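Local structure of thin, isoform D (Drosophila melanogaster, 6XG7) at residues A[257-260]-A[266-269]; A[174-179]-A[211-216]; A[127-132]-A[164-169]; A[152-157]-A[192-197]; A[23-28]-A[244-249]. The protein probably acts as a zinc-binding ubiquitin-protein transferase, of which the part described here is the NHL-repeat beta-propeller, a protein-binding region. One frame throughout, in Å; residues are numbered along the deposited sequence.

Contact 1 of 5, residues A[257-260]-A[266-269]; sequences IQIF and FLKT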
# COMPACT_ATOMS: atom_id res chain seq x y z
N ILE A 257 2.46 -5.02 -13.08
CA ILE A 257 2.50 -5.73 -11.80
C ILE A 257 3.47 -6.88 -11.95
O ILE A 257 3.46 -7.57 -12.97
CB ILE A 257 1.10 -6.26 -11.43
CG1 ILE A 257 0.10 -5.11 -11.27
CG2 ILE A 257 1.16 -7.14 -10.21
CD1 ILE A 257 0.49 -4.05 -10.33
N GLN A 258 4.31 -7.09 -10.94
CA GLN A 258 5.17 -8.26 -10.88
C GLN A 258 4.85 -9.06 -9.62
O GLN A 258 4.54 -8.50 -8.56
CB GLN A 258 6.65 -7.87 -10.89
CG GLN A 258 7.08 -7.20 -12.16
CD GLN A 258 8.58 -7.15 -12.26
OE1 GLN A 258 9.23 -8.19 -12.33
NE2 GLN A 258 9.14 -5.95 -12.27
N ILE A 259 4.90 -10.39 -9.76
CA ILE A 259 4.65 -11.32 -8.67
C ILE A 259 5.92 -12.13 -8.45
O ILE A 259 6.54 -12.58 -9.42
CB ILE A 259 3.49 -12.28 -9.01
CG1 ILE A 259 2.27 -11.48 -9.51
CG2 ILE A 259 3.14 -13.15 -7.79
CD1 ILE A 259 1.10 -12.38 -9.95
N PHE A 260 6.27 -12.33 -7.18
CA PHE A 260 7.46 -13.07 -6.78
C PHE A 260 7.06 -14.20 -5.86
O PHE A 260 6.12 -14.06 -5.06
CB PHE A 260 8.45 -12.14 -6.06
CG PHE A 260 8.94 -11.04 -6.94
CD1 PHE A 260 8.19 -9.88 -7.09
CD2 PHE A 260 10.11 -11.19 -7.66
CE1 PHE A 260 8.61 -8.89 -7.94
CE2 PHE A 260 10.53 -10.20 -8.53
CZ PHE A 260 9.77 -9.05 -8.68
N PHE A 266 11.45 -14.32 -9.27
CA PHE A 266 10.40 -13.84 -10.17
C PHE A 266 9.47 -14.98 -10.56
O PHE A 266 9.92 -16.08 -10.89
CB PHE A 266 11.04 -13.26 -11.43
CG PHE A 266 10.04 -12.87 -12.48
CD1 PHE A 266 9.38 -11.64 -12.43
CD2 PHE A 266 9.75 -13.74 -13.52
CE1 PHE A 266 8.47 -11.29 -13.40
CE2 PHE A 266 8.81 -13.39 -14.50
CZ PHE A 266 8.17 -12.16 -14.43
N LEU A 267 8.17 -14.69 -10.54
CA LEU A 267 7.14 -15.62 -10.98
C LEU A 267 6.40 -15.16 -12.23
O LEU A 267 6.28 -15.92 -13.19
CB LEU A 267 6.13 -15.89 -9.85
CG LEU A 267 5.03 -16.90 -10.17
CD1 LEU A 267 5.61 -18.29 -10.46
CD2 LEU A 267 3.99 -16.96 -9.06
N LYS A 268 5.92 -13.91 -12.27
CA LYS A 268 4.98 -13.50 -13.30
C LYS A 268 4.93 -11.97 -13.38
O LYS A 268 5.04 -11.29 -12.37
CB LYS A 268 3.60 -14.03 -12.90
CG LYS A 268 2.46 -13.56 -13.72
CD LYS A 268 2.42 -14.21 -15.06
CE LYS A 268 1.12 -13.86 -15.72
NZ LYS A 268 0.95 -14.52 -17.00
N THR A 269 4.72 -11.46 -14.59
CA THR A 269 4.36 -10.07 -14.77
C THR A 269 3.19 -9.94 -15.73
O THR A 269 2.99 -10.77 -16.62
CB THR A 269 5.58 -9.20 -15.23
OG1 THR A 269 5.20 -7.82 -15.23
CG2 THR A 269 6.04 -9.61 -16.62

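Contact 2 of 5, residues A[174-179]-A[211-216]; sequences GKFGSC and QIFDVN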
# COMPACT_ATOMS: atom_id res chain seq x y z
N GLY A 174 9.57 1.51 17.64
CA GLY A 174 10.91 1.53 17.09
C GLY A 174 10.91 2.01 15.66
O GLY A 174 9.87 2.39 15.11
N LYS A 175 12.09 2.02 15.05
CA LYS A 175 12.23 2.54 13.70
C LYS A 175 13.47 1.94 13.08
O LYS A 175 14.36 1.45 13.78
CB LYS A 175 12.32 4.07 13.69
CG LYS A 175 13.59 4.62 14.34
CD LYS A 175 13.59 6.15 14.34
CE LYS A 175 14.90 6.75 14.86
NZ LYS A 175 15.03 6.57 16.32
N PHE A 176 13.53 1.99 11.75
CA PHE A 176 14.71 1.56 11.02
C PHE A 176 14.73 2.23 9.65
O PHE A 176 13.69 2.63 9.13
CB PHE A 176 14.83 0.03 10.91
CG PHE A 176 13.60 -0.65 10.40
CD1 PHE A 176 13.45 -0.90 9.05
CD2 PHE A 176 12.64 -1.12 11.28
CE1 PHE A 176 12.32 -1.57 8.58
CE2 PHE A 176 11.52 -1.77 10.82
CZ PHE A 176 11.36 -2.00 9.47
N GLY A 177 15.92 2.36 9.11
CA GLY A 177 16.12 2.93 7.80
C GLY A 177 16.67 4.34 7.87
O GLY A 177 16.39 5.11 8.79
N SER A 178 17.48 4.67 6.87
CA SER A 178 17.97 6.03 6.70
C SER A 178 18.39 6.19 5.24
O SER A 178 18.40 5.23 4.47
CB SER A 178 19.12 6.33 7.66
OG SER A 178 20.15 5.38 7.51
N CYS A 179 18.73 7.42 4.88
CA CYS A 179 18.96 7.77 3.49
C CYS A 179 20.15 7.02 2.92
O CYS A 179 21.18 6.85 3.58
CB CYS A 179 19.24 9.27 3.40
SG CYS A 179 20.75 9.78 4.29
N GLN A 211 13.12 -3.82 -0.40
CA GLN A 211 14.00 -4.21 0.69
C GLN A 211 13.17 -4.92 1.75
O GLN A 211 12.09 -4.46 2.11
CB GLN A 211 14.75 -3.02 1.29
CG GLN A 211 15.91 -2.57 0.43
CD GLN A 211 17.03 -1.98 1.24
OE1 GLN A 211 16.89 -0.90 1.79
NE2 GLN A 211 18.14 -2.70 1.35
N ILE A 212 13.69 -6.04 2.24
CA ILE A 212 12.98 -6.89 3.18
C ILE A 212 13.78 -6.92 4.47
O ILE A 212 14.97 -7.24 4.46
CB ILE A 212 12.76 -8.29 2.60
CG1 ILE A 212 12.02 -8.18 1.26
CG2 ILE A 212 11.99 -9.17 3.57
CD1 ILE A 212 11.67 -9.50 0.64
N PHE A 213 13.12 -6.56 5.57
CA PHE A 213 13.70 -6.45 6.89
C PHE A 213 13.01 -7.42 7.84
O PHE A 213 11.87 -7.82 7.62
CB PHE A 213 13.45 -5.06 7.47
CG PHE A 213 14.04 -3.92 6.68
CD1 PHE A 213 13.34 -3.36 5.62
CD2 PHE A 213 15.25 -3.36 7.05
CE1 PHE A 213 13.86 -2.28 4.93
CE2 PHE A 213 15.77 -2.28 6.35
CZ PHE A 213 15.07 -1.75 5.29
N ASP A 214 13.68 -7.79 8.92
CA ASP A 214 12.91 -8.40 10.00
C ASP A 214 12.22 -7.30 10.82
O ASP A 214 12.47 -6.11 10.63
CB ASP A 214 13.76 -9.36 10.84
CG ASP A 214 15.00 -8.72 11.43
OD1 ASP A 214 14.93 -7.59 11.94
OD2 ASP A 214 16.06 -9.40 11.43
N VAL A 215 11.31 -7.71 11.70
CA VAL A 215 10.53 -6.73 12.46
C VAL A 215 11.42 -5.94 13.40
O VAL A 215 11.06 -4.83 13.81
CB VAL A 215 9.34 -7.37 13.20
CG1 VAL A 215 8.24 -7.77 12.21
CG2 VAL A 215 9.78 -8.56 14.05
N ASN A 216 12.58 -6.50 13.77
CA ASN A 216 13.56 -5.77 14.56
C ASN A 216 14.32 -4.73 13.75
O ASN A 216 15.03 -3.91 14.35
CB ASN A 216 14.55 -6.76 15.19

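Contact 3 of 5, residues A[127-132]-A[164-169]; sequences RAFGSQ and QVFQSD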
# COMPACT_ATOMS: atom_id res chain seq x y z
N ARG A 127 -8.58 7.60 17.09
CA ARG A 127 -7.40 8.30 17.57
C ARG A 127 -6.54 8.73 16.40
O ARG A 127 -6.59 8.16 15.30
CB ARG A 127 -6.57 7.42 18.51
CG ARG A 127 -5.94 6.22 17.84
CD ARG A 127 -5.16 5.38 18.85
NE ARG A 127 -6.05 4.73 19.81
CZ ARG A 127 -6.61 3.54 19.64
NH1 ARG A 127 -6.39 2.82 18.54
NH2 ARG A 127 -7.41 3.06 20.58
N ALA A 128 -5.71 9.73 16.67
CA ALA A 128 -4.68 10.20 15.76
C ALA A 128 -3.36 10.24 16.52
O ALA A 128 -3.32 10.50 17.72
CB ALA A 128 -4.99 11.60 15.21
N PHE A 129 -2.28 9.95 15.81
CA PHE A 129 -0.96 10.10 16.40
C PHE A 129 0.00 10.61 15.35
O PHE A 129 -0.12 10.29 14.16
CB PHE A 129 -0.45 8.83 17.09
CG PHE A 129 -0.30 7.62 16.19
CD1 PHE A 129 -1.36 6.74 15.99
CD2 PHE A 129 0.91 7.32 15.61
CE1 PHE A 129 -1.21 5.61 15.20
CE2 PHE A 129 1.07 6.19 14.82
CZ PHE A 129 0.02 5.34 14.61
N GLY A 130 0.95 11.40 15.80
CA GLY A 130 1.98 11.95 14.95
C GLY A 130 1.74 13.40 14.59
O GLY A 130 0.62 13.92 14.64
N SER A 131 2.83 14.07 14.25
CA SER A 131 2.81 15.41 13.68
C SER A 131 4.09 15.55 12.87
O SER A 131 4.93 14.66 12.85
CB SER A 131 2.69 16.49 14.77
OG SER A 131 3.79 16.43 15.66
N GLN A 132 4.22 16.69 12.20
CA GLN A 132 5.33 16.87 11.27
C GLN A 132 6.65 17.05 12.00
O GLN A 132 6.76 17.84 12.94
CB GLN A 132 5.05 18.07 10.36
CG GLN A 132 6.05 18.22 9.24
CD GLN A 132 7.16 19.17 9.60
OE1 GLN A 132 6.92 20.22 10.18
NE2 GLN A 132 8.38 18.80 9.26
N GLN A 164 8.68 3.48 10.67
CA GLN A 164 8.42 3.58 12.10
C GLN A 164 7.34 2.58 12.48
O GLN A 164 6.41 2.30 11.71
CB GLN A 164 8.00 4.98 12.52
CG GLN A 164 9.04 6.05 12.33
CD GLN A 164 8.66 7.31 13.06
OE1 GLN A 164 8.67 7.35 14.29
NE2 GLN A 164 8.27 8.33 12.31
N VAL A 165 7.48 2.02 13.68
CA VAL A 165 6.62 0.96 14.19
C VAL A 165 5.97 1.45 15.48
O VAL A 165 6.63 2.02 16.35
CB VAL A 165 7.41 -0.34 14.45
CG1 VAL A 165 6.47 -1.47 14.83
CG2 VAL A 165 8.25 -0.72 13.22
N PHE A 166 4.66 1.18 15.60
CA PHE A 166 3.83 1.66 16.69
C PHE A 166 2.96 0.53 17.20
O PHE A 166 2.59 -0.38 16.46
CB PHE A 166 2.90 2.80 16.23
CG PHE A 166 3.64 3.95 15.63
CD1 PHE A 166 3.99 3.95 14.29
CD2 PHE A 166 4.04 5.02 16.42
CE1 PHE A 166 4.71 5.00 13.76
CE2 PHE A 166 4.75 6.05 15.87
CZ PHE A 166 5.09 6.04 14.55
N GLN A 167 2.59 0.62 18.48
CA GLN A 167 1.47 -0.17 18.96
C GLN A 167 0.18 0.32 18.30
O GLN A 167 0.13 1.39 17.69
CB GLN A 167 1.33 -0.04 20.47
CG GLN A 167 2.52 -0.56 21.24
CD GLN A 167 2.30 -0.48 22.73
OE1 GLN A 167 1.22 -0.80 23.22
NE2 GLN A 167 3.31 -0.04 23.46
N SER A 168 -0.88 -0.47 18.45
CA SER A 168 -2.13 -0.11 17.80
C SER A 168 -2.72 1.20 18.33
O SER A 168 -3.55 1.80 17.65
CB SER A 168 -3.15 -1.24 17.92
OG SER A 168 -3.56 -1.39 19.27
N ASP A 169 -2.29 1.66 19.52
CA ASP A 169 -2.73 2.93 20.09
C ASP A 169 -1.82 4.10 19.73
O ASP A 169 -2.04 5.21 20.21
CB ASP A 169 -2.89 2.84 21.63
CG ASP A 169 -1.57 2.84 22.40
OD1 ASP A 169 -0.50 2.62 21.80
OD2 ASP A 169 -1.63 3.04 23.64

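Contact 4 of 5, residues A[152-157]-A[192-197]; sequences FIYVCD and IAVSNT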
# COMPACT_ATOMS: atom_id res chain seq x y z
N PHE A 152 0.41 -4.33 15.57
CA PHE A 152 1.38 -3.27 15.41
C PHE A 152 1.19 -2.59 14.05
O PHE A 152 0.84 -3.23 13.05
CB PHE A 152 2.81 -3.80 15.53
CG PHE A 152 3.17 -4.25 16.93
CD1 PHE A 152 3.64 -3.35 17.88
CD2 PHE A 152 3.06 -5.58 17.29
CE1 PHE A 152 3.98 -3.78 19.17
CE2 PHE A 152 3.40 -6.01 18.56
CZ PHE A 152 3.86 -5.11 19.49
N ILE A 153 1.47 -1.29 14.03
CA ILE A 153 1.33 -0.43 12.85
C ILE A 153 2.73 -0.09 12.33
O ILE A 153 3.59 0.38 13.08
CB ILE A 153 0.54 0.84 13.20
CG1 ILE A 153 -0.87 0.50 13.65
CG2 ILE A 153 0.50 1.78 12.01
CD1 ILE A 153 -1.62 1.68 14.25
N TYR A 154 2.94 -0.28 11.03
CA TYR A 154 4.21 -0.01 10.38
C TYR A 154 3.97 1.06 9.32
O TYR A 154 3.09 0.88 8.46
CB TYR A 154 4.76 -1.28 9.69
CG TYR A 154 5.00 -2.46 10.61
CD1 TYR A 154 3.95 -3.18 11.15
CD2 TYR A 154 6.29 -2.84 10.95
CE1 TYR A 154 4.16 -4.25 11.99
CE2 TYR A 154 6.52 -3.91 11.80
CZ TYR A 154 5.44 -4.61 12.31
OH TYR A 154 5.69 -5.67 13.16
N VAL A 155 4.74 2.14 9.38
CA VAL A 155 4.53 3.33 8.56
C VAL A 155 5.78 3.62 7.74
O VAL A 155 6.88 3.70 8.29
CB VAL A 155 4.23 4.56 9.44
CG1 VAL A 155 4.02 5.81 8.55
CG2 VAL A 155 3.04 4.32 10.31
N CYS A 156 5.57 3.75 6.47
CA CYS A 156 6.64 4.37 5.58
C CYS A 156 6.69 5.92 5.66
O CYS A 156 5.75 6.65 5.28
CB CYS A 156 6.38 4.04 4.12
SG CYS A 156 6.79 2.39 3.67
N ASP A 157 7.70 6.39 6.35
CA ASP A 157 7.84 7.81 6.68
C ASP A 157 8.74 8.37 5.59
O ASP A 157 9.96 8.42 5.73
CB ASP A 157 8.45 7.90 8.07
CG ASP A 157 8.60 9.30 8.58
OD1 ASP A 157 8.17 10.24 7.87
OD2 ASP A 157 9.14 9.45 9.69
N ILE A 192 4.43 -0.56 1.88
CA ILE A 192 4.93 -1.50 2.87
C ILE A 192 3.93 -2.63 3.06
O ILE A 192 2.71 -2.46 2.96
CB ILE A 192 5.24 -0.75 4.19
CG1 ILE A 192 5.92 -1.63 5.23
CG2 ILE A 192 3.96 -0.11 4.76
CD1 ILE A 192 6.53 -0.78 6.34
N ALA A 193 4.46 -3.81 3.39
CA ALA A 193 3.66 -4.98 3.72
C ALA A 193 4.43 -5.78 4.75
O ALA A 193 5.65 -5.72 4.81
CB ALA A 193 3.38 -5.84 2.48
N VAL A 194 3.71 -6.52 5.58
CA VAL A 194 4.33 -7.39 6.58
C VAL A 194 3.78 -8.80 6.41
O VAL A 194 2.56 -9.00 6.40
CB VAL A 194 4.09 -6.87 8.02
CG1 VAL A 194 4.73 -7.82 9.03
CG2 VAL A 194 4.69 -5.50 8.20
N SER A 195 4.68 -9.77 6.27
CA SER A 195 4.31 -11.15 6.02
C SER A 195 3.96 -11.89 7.31
O SER A 195 4.26 -11.45 8.42
CB SER A 195 5.48 -11.87 5.34
OG SER A 195 6.56 -11.99 6.25
N ASN A 196 3.33 -13.07 7.15
CA ASN A 196 3.09 -13.97 8.27
C ASN A 196 4.39 -14.44 8.92
O ASN A 196 4.39 -14.84 10.09
CB ASN A 196 2.31 -15.20 7.80
CG ASN A 196 0.82 -14.97 7.80
OD1 ASN A 196 0.29 -14.27 8.66
ND2 ASN A 196 0.13 -15.56 6.83
N THR A 197 5.48 -14.45 8.16
CA THR A 197 6.81 -14.75 8.68
C THR A 197 7.48 -13.54 9.32
O THR A 197 8.68 -13.61 9.64
CB THR A 197 7.68 -15.31 7.56
OG1 THR A 197 7.69 -14.39 6.46
CG2 THR A 197 7.16 -16.68 7.11

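Contact 5 of 5, residues A[23-28]-A[244-249]; sequences QVYLRK and QGYIFV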
# COMPACT_ATOMS: atom_id res chain seq x y z
N GLN A 23 -0.54 -21.46 -9.59
CA GLN A 23 -1.27 -21.55 -10.85
C GLN A 23 -2.21 -20.35 -11.03
O GLN A 23 -2.31 -19.79 -12.13
CB GLN A 23 -2.06 -22.86 -10.90
N VAL A 24 -2.90 -19.96 -9.97
CA VAL A 24 -3.76 -18.78 -10.05
C VAL A 24 -2.96 -17.55 -10.46
O VAL A 24 -3.42 -16.75 -11.29
CB VAL A 24 -4.47 -18.59 -8.69
CG1 VAL A 24 -5.18 -17.27 -8.62
CG2 VAL A 24 -5.45 -19.75 -8.45
N TYR A 25 -1.75 -17.39 -9.91
CA TYR A 25 -0.95 -16.21 -10.23
C TYR A 25 -0.36 -16.29 -11.64
O TYR A 25 -0.29 -15.28 -12.34
CB TYR A 25 0.15 -15.98 -9.18
CG TYR A 25 -0.41 -15.76 -7.77
CD1 TYR A 25 -1.63 -15.11 -7.57
CD2 TYR A 25 0.27 -16.21 -6.64
CE1 TYR A 25 -2.16 -14.92 -6.30
CE2 TYR A 25 -0.25 -16.03 -5.37
CZ TYR A 25 -1.45 -15.38 -5.20
OH TYR A 25 -1.97 -15.21 -3.94
N LEU A 26 0.04 -17.49 -12.09
CA LEU A 26 0.57 -17.61 -13.45
C LEU A 26 -0.46 -17.27 -14.52
O LEU A 26 -0.08 -16.86 -15.62
CB LEU A 26 1.17 -18.99 -13.66
CG LEU A 26 2.51 -19.20 -12.95
CD1 LEU A 26 2.91 -20.67 -12.97
CD2 LEU A 26 3.59 -18.35 -13.58
N ARG A 27 -1.75 -17.41 -14.21
CA ARG A 27 -2.82 -17.11 -15.16
C ARG A 27 -3.14 -15.62 -15.26
O ARG A 27 -3.85 -15.23 -16.20
CB ARG A 27 -4.11 -17.81 -14.74
CG ARG A 27 -4.15 -19.30 -14.91
CD ARG A 27 -5.35 -19.81 -14.16
NE ARG A 27 -5.54 -21.25 -14.24
CZ ARG A 27 -6.41 -21.92 -13.49
NH1 ARG A 27 -7.16 -21.26 -12.61
NH2 ARG A 27 -6.54 -23.23 -13.62
N LYS A 28 -2.68 -14.79 -14.33
CA LYS A 28 -3.11 -13.39 -14.29
C LYS A 28 -2.73 -12.64 -15.56
O LYS A 28 -1.60 -12.72 -16.04
CB LYS A 28 -2.48 -12.69 -13.09
CG LYS A 28 -2.86 -13.26 -11.74
CD LYS A 28 -4.34 -13.06 -11.44
CE LYS A 28 -4.69 -13.59 -10.04
NZ LYS A 28 -6.15 -13.77 -9.86
N GLN A 244 0.96 -16.95 2.14
CA GLN A 244 2.11 -17.83 2.02
C GLN A 244 3.40 -17.09 1.74
O GLN A 244 4.46 -17.72 1.67
CB GLN A 244 1.87 -18.87 0.94
CG GLN A 244 0.74 -19.82 1.30
CD GLN A 244 0.47 -20.81 0.22
OE1 GLN A 244 -0.30 -20.54 -0.70
NE2 GLN A 244 1.11 -21.96 0.29
N GLY A 245 3.34 -15.78 1.55
CA GLY A 245 4.54 -15.01 1.33
C GLY A 245 4.81 -14.59 -0.09
O GLY A 245 5.84 -13.97 -0.34
N TYR A 246 3.92 -14.90 -1.04
CA TYR A 246 4.08 -14.36 -2.38
C TYR A 246 4.01 -12.84 -2.30
O TYR A 246 3.22 -12.28 -1.53
CB TYR A 246 3.00 -14.89 -3.33
CG TYR A 246 3.15 -16.34 -3.73
CD1 TYR A 246 2.59 -17.35 -2.96
CD2 TYR A 246 3.83 -16.72 -4.87
CE1 TYR A 246 2.72 -18.69 -3.31
CE2 TYR A 246 3.97 -18.04 -5.22
CZ TYR A 246 3.41 -19.03 -4.43
OH TYR A 246 3.54 -20.35 -4.79
N ILE A 247 4.83 -12.17 -3.10
CA ILE A 247 5.00 -10.72 -3.06
C ILE A 247 4.53 -10.13 -4.38
O ILE A 247 4.89 -10.62 -5.46
CB ILE A 247 6.46 -10.33 -2.78
CG1 ILE A 247 6.92 -10.90 -1.44
CG2 ILE A 247 6.63 -8.82 -2.78
CD1 ILE A 247 8.43 -10.77 -1.19
N PHE A 248 3.75 -9.06 -4.29
CA PHE A 248 3.15 -8.38 -5.42
C PHE A 248 3.66 -6.95 -5.43
O PHE A 248 3.60 -6.27 -4.41
CB PHE A 248 1.63 -8.37 -5.30
CG PHE A 248 1.05 -9.74 -5.14
CD1 PHE A 248 1.07 -10.36 -3.90
CD2 PHE A 248 0.58 -10.45 -6.22
CE1 PHE A 248 0.58 -11.63 -3.74
CE2 PHE A 248 0.09 -11.73 -6.07
CZ PHE A 248 0.11 -12.32 -4.82
N VAL A 249 4.17 -6.51 -6.57
CA VAL A 249 4.76 -5.18 -6.68
C VAL A 249 4.10 -4.44 -7.83
O VAL A 249 4.08 -4.92 -8.97
CB VAL A 249 6.29 -5.23 -6.90
CG1 VAL A 249 6.86 -3.84 -6.98
CG2 VAL A 249 6.98 -6.00 -5.78

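Contact 1 of 5, residues A[257-260]-A[266-269]
Ile-259 faces a classic beta bulge in which Leu-267 and Lys-268 both turn their amides to it: Ile-259 O accepts Leu-267 N at 2.9 Å and Lys-268 N at 3.2 Å. The return bond, from Ile-259 N to Lys-268 O, is 2.8 Å long. Ile-259 and Lys-268 lie side by side on one face of the hairpin, with Ile-259 CD1 next to Lys-268 CG, while Leu-267 CD2 comes in across Ile-259 CG2 at 4.1 Å. Gln-258 and Thr-269 run alongside each other on the opposite face. Thr-269 carries OG1 anti to its own nitrogen (chi1 -173°), and the hydroxyl therefore donates to Ile-257 O at 2.9 Å from above the carbonyl plane. Gln-258 crosses Phe-266 at about a right angle, its OE1 at the ring edge 3.4 Å from Phe-266 CE1; Gly-231 N, which bonds OE1, and Gln-232 O and Asp-251 OD2, which bond NE2, fix the amide. Phe-260 CD2 rests 3.7 Å from Phe-266 CA. Strand 247-251 pairs with strand 256-260 on its other side, and helix 21-26 lies against the face of Ile-259 and Leu-267 through Tyr-25, with Leu-26 O bound by Lys-268 NZ.

Contact 2 of 5, residues A[174-179]-A[211-216]
Phe-176 and Phe-213 carry this contact almost alone, two aromatic rings meeting between strands whose backbones form no bonds with each other. The first torsion of Phe-176 is 51°, which places CG in the crowded position between the backbone nitrogen and the carbonyl carbon and swings the ring out toward segment 211-216. Phe-213 adopts the more relaxed arrangement, CG anti to the carbonyl carbon (chi1 -61°), and so presents one face of its ring to CE1 and CD1 of Phe-176. CE1 of Phe-176 stands over that face, displaced from the middle toward the rim, and lies 3.5 Å from Phe-213 CG. Its neighbour CD1 settles 3.6 Å from Phe-213 CD2, so that one side of the Phe-176 ring rests along the half of the Phe-213 ring nearest its backbone. The ring planes are inclined at 45° with centroids 4.7 Å apart, a tilted pairing that is neither a parallel stack nor a T-shape. Past the aromatic pair, the chain of segment 211-216 turns, and its carbonyls skirt the Phe-176 ring more loosely: Val-215 O is 4.3 Å from Phe-176 CE2. Asp-214 keeps its carboxylate for that turn, where OD1 accepts the amide of Lys-218. Within the propeller the contact bridges two adjacent blades: Phe-176 stands on the outer strand 172-179 of one and packs also on Val-163 and Val-200, whereas Phe-213 belongs to strand 209-214 of the next, flanked by Val-202 of strand 199-204 and Val-219 of strand 219-223.

Contact 3 of 5, residues A[127-132]-A[164-169]
Arg-127 and Phe-129 extend from strand 127-129 toward segment 164-169 across a gap between backbones, the nearest CA atoms being those of Arg-127 and Asp-169 at 7.5 Å. Phe-129 meets Phe-166 by the corner of its ring: CE2 stands over the centre of the Phe-166 face, 3.4 Å above its plane. The planes are 49° apart and the centroids 4.8 Å, an oblique pairing. Phe-129 reaches there because CG lies between the backbone nitrogen and the carbonyl carbon (chi1 60°), directing the ring at the neighbouring segment. Arg-127 takes the same first rotation and then bends at chi3 (68°), which folds the guanidinium back over the turn that follows strand 164-166. Its CD comes to 3.4 Å from Asp-169 O, and one face of the guanidinium lies over Asp-169 CA and CB. NH1 stands 3.1 Å from Ser-168 O. The Asp-169 carboxylate makes no salt bridge here, since Arg-127 NE and Asp-169 OD2 are 6.1 Å apart; Asp-169 OD1 is instead bound to Ser-171 OG. Any attraction between the two charges is therefore probably modest. The aromatic pair thus has a polar, more exposed border. The outer strand of one four-stranded antiparallel blade packs its phenylalanine on a strand of the following blade, an inter-blade contact consistent with the NHL beta-propeller fold.

Contact 4 of 5, residues A[152-157]-A[192-197]
Tyr-154, Cys-156, Ile-192 and Val-194 form part of the interface between successive blades of the NHL beta-propeller. The two strands run nearly antiparallel, at 156°, but their axes stay 7.8 Å apart, so side chains rather than backbone bonds fill the space. The part round Cys-156 and Ile-192 is the closer-packed. Ile-192 places CG1 anti to its backbone nitrogen (chi1 -173°), which carries CD1 across to Tyr-154 CB at 3.8 Å. CB of the same isoleucine lies 3.5 Å from Cys-156 SG, although the cysteine has two conformers and this closeness holds for one of them. Val-194 meets Tyr-154 at about a right angle and drops a single methyl, CG2, onto the middle of the ring: it is 3.9 Å from the centroid and only 12° off the ring normal, a CH-pi contact. The phenol end is held separately, Tyr-154 OH being hydrogen-bonded to Asp-148 OD2, and Val-215 packs beside it. Val-200 backs Tyr-154, Ile-192 and Val-194 alike. Beyond Val-194, which is only partly covered, segment 192-197 leaves the interface and its chain runs to the solvent-exposed Asn-196 and Thr-197. There the interaction becomes local and polar, within a turn: Ser-195 OG also bonds Arg-199 N, and it lies 2.7 Å from Thr-197 OG1 in a hydrogen bond that either hydroxyl could donate.

Contact 5 of 5, residues A[23-28]-A[244-249]
Tyr-25 plays two aromatic roles at once, offering its edge to the face of Tyr-246 and its own face to the edge of Phe-248. Both pairs are T-shaped. Toward Tyr-246 the centroids are 5.3 Å apart with the planes at 67°, and CE2 of Tyr-25 stands above the ring 3.8 Å from Tyr-246 CG. Toward Phe-248 the geometry is closer to perpendicular, 84°, with centroids 5.0 Å apart. Here Phe-248 CZ points at the Tyr-25 face near the phenol end, 3.5 Å from Tyr-25 CZ and 3.7 Å from Tyr-25 OH. Tyr-25 leaves its helix with CG anti to the carbonyl carbon, and a chi2 of -33° turns the ring so that face and edge meet different partners. Tyr-246 and Phe-248 are two residues apart where the chain enters strand 247-251; both side chains therefore lie on the same side and converge on the helical tyrosine. The 257-260/266-269 hairpin borders the cluster. The hydroxyl of Tyr-25 is hydrogen-bonded to Asp-242 OD2, and the other oxygen of that carboxylate, OD1, accepts the amides of Gln-244 and Tyr-246, so one aspartate both organises the turn before the strand and holds the phenol end in position. The N-terminal helix 21-26 is thus seated on the propeller by a chiefly nonpolar aromatic cluster, in which edge hydrogens meeting ring faces should give a mild electrostatic gain; the bond to Asp-242 satisfies the hydroxyl, while Tyr-246 and Phe-248, meeting an edge and a face of Tyr-25, should hinder rotation of the central ring.

Contact 1 joins neighbouring strands within a hairpin and relies on backbone bonds, whereas contacts 2, 3 and 4 bring successive blades together through side chains. Contacts 2 and 3 are near-equivalent, each a tilted phenylalanine pair, with contact centres about 17 Å from the centre of the chain; contact 3 lies at the surface and adds a polar border. Contact 4, its centre about 10 Å from that of the chain, is buried and mainly aliphatic, with one tyrosine and one cysteine. Strand 162-166 pairs with a strand of contact 2 and one of contact 4, linking all three. Contact 5 is buried and aromatic; it sets the N-terminal helix on the sheet of contact 1, where strands 247-251 and 256-260 are neighbours.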